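Local coordinates for Non-structural protein (Porcine reproductive and respiratory syndrome virus, PDB 3IFU) that is a viral leader protease, the Nsp1alpha part of the replicase polyprotein with a papain-like cysteine protease domain, and probably suppresses host interferon-beta production, at residues A[69-83]-A[138-152]. Residues are numbered along the deposited sequence; the frame is centred on the assembly and turned at random.
With ZN (zinc ion), chain B.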
# COMPACT_ATOMS: atom_id res chain seq x y z
N GLU A 69 -15.46 -10.82 7.21
CA GLU A 69 -15.31 -9.41 7.54
C GLU A 69 -14.44 -9.09 8.76
O GLU A 69 -13.99 -7.95 8.91
CB GLU A 69 -16.69 -8.75 7.68
CG GLU A 69 -17.54 -9.22 8.85
CD GLU A 69 -18.84 -8.44 8.97
OE1 GLU A 69 -19.59 -8.67 9.94
OE2 GLU A 69 -19.12 -7.59 8.10
N CYS A 70 -14.20 -10.06 9.63
CA CYS A 70 -13.37 -9.80 10.81
C CYS A 70 -12.11 -10.65 10.83
O CYS A 70 -12.16 -11.85 11.14
CB CYS A 70 -14.18 -10.04 12.09
SG CYS A 70 -13.26 -9.76 13.65
N SER A 71 -10.98 -10.04 10.51
CA SER A 71 -9.71 -10.77 10.50
C SER A 71 -8.53 -9.87 10.84
O SER A 71 -8.34 -8.82 10.23
CB SER A 71 -9.49 -11.41 9.13
OG SER A 71 -8.33 -12.22 9.15
N PRO A 72 -7.72 -10.26 11.84
CA PRO A 72 -7.78 -11.46 12.69
C PRO A 72 -9.09 -11.54 13.47
O PRO A 72 -9.56 -10.54 14.00
CB PRO A 72 -6.58 -11.27 13.62
CG PRO A 72 -5.61 -10.51 12.77
CD PRO A 72 -6.49 -9.49 12.11
N ALA A 73 -9.67 -12.74 13.55
CA ALA A 73 -10.93 -12.91 14.28
C ALA A 73 -10.86 -12.36 15.71
O ALA A 73 -10.02 -12.80 16.51
CB ALA A 73 -11.31 -14.38 14.31
N GLY A 74 -11.72 -11.40 16.02
CA GLY A 74 -11.74 -10.83 17.36
C GLY A 74 -10.98 -9.53 17.58
O GLY A 74 -11.36 -8.72 18.43
N ALA A 75 -9.91 -9.32 16.82
CA ALA A 75 -9.13 -8.10 16.94
C ALA A 75 -8.71 -7.63 15.56
O ALA A 75 -7.52 -7.55 15.26
CB ALA A 75 -7.90 -8.36 17.82
N CYS A 76 -9.69 -7.33 14.72
CA CYS A 76 -9.41 -6.89 13.37
C CYS A 76 -8.66 -5.55 13.32
O CYS A 76 -8.13 -5.17 12.28
CB CYS A 76 -10.70 -6.84 12.54
SG CYS A 76 -12.01 -5.70 13.08
N TRP A 77 -8.61 -4.85 14.46
CA TRP A 77 -7.90 -3.58 14.53
C TRP A 77 -6.40 -3.78 14.35
O TRP A 77 -5.67 -2.84 14.06
CB TRP A 77 -8.15 -2.87 15.86
CG TRP A 77 -8.07 -3.77 17.06
CD1 TRP A 77 -9.10 -4.42 17.65
CD2 TRP A 77 -6.89 -4.14 17.78
NE1 TRP A 77 -8.65 -5.18 18.70
CE2 TRP A 77 -7.29 -5.02 18.81
CE3 TRP A 77 -5.53 -3.81 17.67
CZ2 TRP A 77 -6.38 -5.58 19.73
CZ3 TRP A 77 -4.62 -4.37 18.58
CH2 TRP A 77 -5.06 -5.24 19.59
N LEU A 78 -5.94 -5.02 14.52
CA LEU A 78 -4.52 -5.34 14.36
C LEU A 78 -4.14 -5.08 12.91
O LEU A 78 -2.97 -4.88 12.56
CB LEU A 78 -4.25 -6.81 14.70
CG LEU A 78 -4.09 -7.17 16.18
CD1 LEU A 78 -3.96 -8.67 16.33
CD2 LEU A 78 -2.88 -6.47 16.74
N SER A 79 -5.17 -5.08 12.06
CA SER A 79 -5.02 -4.85 10.64
C SER A 79 -5.02 -3.35 10.28
O SER A 79 -4.63 -2.97 9.18
CB SER A 79 -6.16 -5.58 9.92
OG SER A 79 -6.22 -5.24 8.55
N ALA A 80 -5.45 -2.49 11.21
CA ALA A 80 -5.50 -1.06 10.95
C ALA A 80 -4.25 -0.31 11.43
O ALA A 80 -4.04 0.86 11.06
CB ALA A 80 -6.74 -0.46 11.57
N ILE A 81 -3.42 -0.97 12.23
CA ILE A 81 -2.22 -0.35 12.76
C ILE A 81 -1.26 0.23 11.71
O ILE A 81 -0.89 1.41 11.78
CB ILE A 81 -1.45 -1.33 13.69
CG1 ILE A 81 -2.38 -1.80 14.82
CG2 ILE A 81 -0.23 -0.64 14.28
CD1 ILE A 81 -1.70 -2.55 15.92
N PHE A 82 -0.86 -0.58 10.73
CA PHE A 82 0.05 -0.12 9.69
C PHE A 82 -0.52 1.01 8.81
O PHE A 82 0.13 2.03 8.62
CB PHE A 82 0.50 -1.28 8.80
CG PHE A 82 1.43 -0.86 7.71
CD1 PHE A 82 2.73 -0.46 7.99
CD2 PHE A 82 0.98 -0.79 6.39
CE1 PHE A 82 3.57 0.02 6.99
CE2 PHE A 82 1.82 -0.31 5.38
CZ PHE A 82 3.11 0.09 5.69
N PRO A 83 -1.73 0.83 8.24
CA PRO A 83 -2.30 1.89 7.39
C PRO A 83 -2.43 3.24 8.09
O PRO A 83 -2.13 4.29 7.50
CB PRO A 83 -3.66 1.32 7.00
CG PRO A 83 -3.39 -0.13 6.95
CD PRO A 83 -2.58 -0.37 8.20
N VAL A 138 -2.54 2.10 0.33
CA VAL A 138 -2.90 1.72 1.69
C VAL A 138 -4.16 2.40 2.21
O VAL A 138 -4.48 3.53 1.84
CB VAL A 138 -1.74 2.05 2.65
CG1 VAL A 138 -0.51 1.25 2.28
CG2 VAL A 138 -1.45 3.54 2.59
N GLY A 139 -4.88 1.70 3.08
CA GLY A 139 -6.09 2.27 3.63
C GLY A 139 -6.74 1.36 4.65
O GLY A 139 -6.33 0.23 4.87
N VAL A 140 -7.75 1.90 5.31
CA VAL A 140 -8.48 1.13 6.29
C VAL A 140 -9.90 1.03 5.76
O VAL A 140 -10.57 2.04 5.59
CB VAL A 140 -8.48 1.81 7.68
CG1 VAL A 140 -9.21 0.95 8.69
CG2 VAL A 140 -7.04 2.05 8.13
N TYR A 141 -10.34 -0.18 5.47
CA TYR A 141 -11.68 -0.42 4.98
C TYR A 141 -12.51 -0.75 6.20
O TYR A 141 -12.00 -1.37 7.12
CB TYR A 141 -11.67 -1.56 3.98
CG TYR A 141 -10.94 -1.18 2.72
CD1 TYR A 141 -11.64 -0.77 1.59
CD2 TYR A 141 -9.54 -1.13 2.69
CE1 TYR A 141 -10.97 -0.32 0.46
CE2 TYR A 141 -8.86 -0.68 1.56
CZ TYR A 141 -9.58 -0.27 0.45
OH TYR A 141 -8.93 0.20 -0.66
N ALA A 142 -13.77 -0.33 6.21
CA ALA A 142 -14.58 -0.59 7.38
C ALA A 142 -16.08 -0.49 7.17
O ALA A 142 -16.55 -0.08 6.12
CB ALA A 142 -14.17 0.38 8.49
N ASN A 143 -16.80 -0.91 8.20
CA ASN A 143 -18.25 -0.82 8.26
C ASN A 143 -18.53 -0.47 9.71
O ASN A 143 -17.65 0.06 10.38
CB ASN A 143 -18.94 -2.13 7.80
CG ASN A 143 -18.58 -3.35 8.64
OD1 ASN A 143 -18.86 -4.48 8.23
ND2 ASN A 143 -17.99 -3.14 9.80
N SER A 144 -19.72 -0.77 10.22
CA SER A 144 -20.05 -0.41 11.59
C SER A 144 -19.49 -1.32 12.70
O SER A 144 -19.61 -0.99 13.89
CB SER A 144 -21.57 -0.30 11.74
OG SER A 144 -22.21 -1.54 11.46
N LEU A 145 -18.87 -2.43 12.33
CA LEU A 145 -18.32 -3.35 13.33
C LEU A 145 -16.88 -3.77 13.11
O LEU A 145 -16.19 -4.12 14.07
CB LEU A 145 -19.18 -4.61 13.41
CG LEU A 145 -20.48 -4.50 14.23
CD1 LEU A 145 -21.53 -5.44 13.65
CD2 LEU A 145 -20.19 -4.82 15.69
N HIS A 146 -16.41 -3.73 11.87
CA HIS A 146 -15.05 -4.18 11.60
C HIS A 146 -14.22 -3.28 10.71
O HIS A 146 -14.73 -2.37 10.07
CB HIS A 146 -15.13 -5.57 10.99
CG HIS A 146 -16.10 -6.48 11.68
ND1 HIS A 146 -15.82 -7.09 12.88
CD2 HIS A 146 -17.37 -6.83 11.36
CE1 HIS A 146 -16.87 -7.79 13.27
NE2 HIS A 146 -17.82 -7.65 12.37
N VAL A 147 -12.92 -3.55 10.68
CA VAL A 147 -11.99 -2.80 9.84
C VAL A 147 -10.98 -3.78 9.27
O VAL A 147 -10.81 -4.88 9.78
CB VAL A 147 -11.23 -1.69 10.63
CG1 VAL A 147 -12.20 -0.72 11.26
CG2 VAL A 147 -10.32 -2.31 11.67
N SER A 148 -10.30 -3.35 8.21
CA SER A 148 -9.28 -4.17 7.55
C SER A 148 -8.40 -3.25 6.72
O SER A 148 -8.77 -2.10 6.44
CB SER A 148 -9.93 -5.22 6.65
OG SER A 148 -8.95 -6.07 6.07
N ASP A 149 -7.24 -3.76 6.32
CA ASP A 149 -6.33 -2.97 5.51
C ASP A 149 -6.61 -3.23 4.02
O ASP A 149 -5.98 -2.65 3.14
CB ASP A 149 -4.87 -3.30 5.87
CG ASP A 149 -4.47 -4.70 5.48
OD1 ASP A 149 -5.21 -5.66 5.77
OD2 ASP A 149 -3.38 -4.84 4.88
N LYS A 150 -7.57 -4.10 3.77
CA LYS A 150 -7.97 -4.44 2.41
C LYS A 150 -9.50 -4.51 2.34
O LYS A 150 -10.16 -4.70 3.36
CB LYS A 150 -7.36 -5.78 2.00
CG LYS A 150 -5.88 -5.71 1.62
CD LYS A 150 -5.70 -4.98 0.29
CE LYS A 150 -4.26 -5.00 -0.20
NZ LYS A 150 -3.35 -4.20 0.67
N PRO A 151 -10.07 -4.33 1.14
CA PRO A 151 -11.52 -4.37 0.97
C PRO A 151 -12.08 -5.73 1.38
O PRO A 151 -11.36 -6.73 1.33
CB PRO A 151 -11.70 -4.13 -0.53
CG PRO A 151 -10.50 -3.33 -0.89
CD PRO A 151 -9.41 -4.04 -0.14
N PHE A 152 -13.34 -5.75 1.79
CA PHE A 152 -13.98 -7.00 2.18
C PHE A 152 -15.49 -6.93 2.01
O PHE A 152 -16.07 -5.85 1.98
CB PHE A 152 -13.63 -7.38 3.64
CG PHE A 152 -14.09 -6.38 4.69
CD1 PHE A 152 -13.26 -5.34 5.10
CD2 PHE A 152 -15.35 -6.52 5.30
CE1 PHE A 152 -13.66 -4.45 6.11
CE2 PHE A 152 -15.77 -5.64 6.31
CZ PHE A 152 -14.93 -4.60 6.72
ZN ZN B . -13.76 -7.46 13.62
O HOH W 1 -11.39 -7.66 9.14
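Glu69 and His146 open a contact in which a papain-like protease domain uses zinc to tie the loop holding Cys70 and Cys76 to the hairpin of strands 140-142 and 147-148. The extended chain of Glu69 crosses the imidazole at about a right angle, bringing OE1 to its edge, 3.2 Å from His146 NE2, while Glu69 CB packs 3.5 Å from Phe152 CE2. One water accepts from Ser71 N and lies within hydrogen-bonding distance of Glu69 O and Val147 O. Zinc is bound by Cys70 SG at 2.4 Å, Cys76 SG, and His146 ND1 at 2.2 Å; the C-terminal carboxylate of Met180 completes the site. Both thiolates are gripped further: Gly74 N donates to Cys70 SG within the loop, and across the contact Val147 N donates nearly straight (164°) to Cys76 SG at 3.3 Å. Such N-H...S bonds probably temper the negative charge on the two sulfurs. A chi1 of 171° turns Ser79 OG from its own N to the hairpin, where it accepts a weak bond from Asp149 N at 2.9 Å; Asp149 OD2 bonds to Glu20 N. Ala80 CB meets Val140 CG1 and Val147 CG2, and Pro83 CB, 3.6 Å from Val140 CG2, carries the contact on into helix 81-87. Helix 94-108 packs against Trp77, Leu78, Ile81 and Phe82, whereas strand 140-142 pairs with strand 157-160, so the contact joins the domain's helices to its antiparallel sheet.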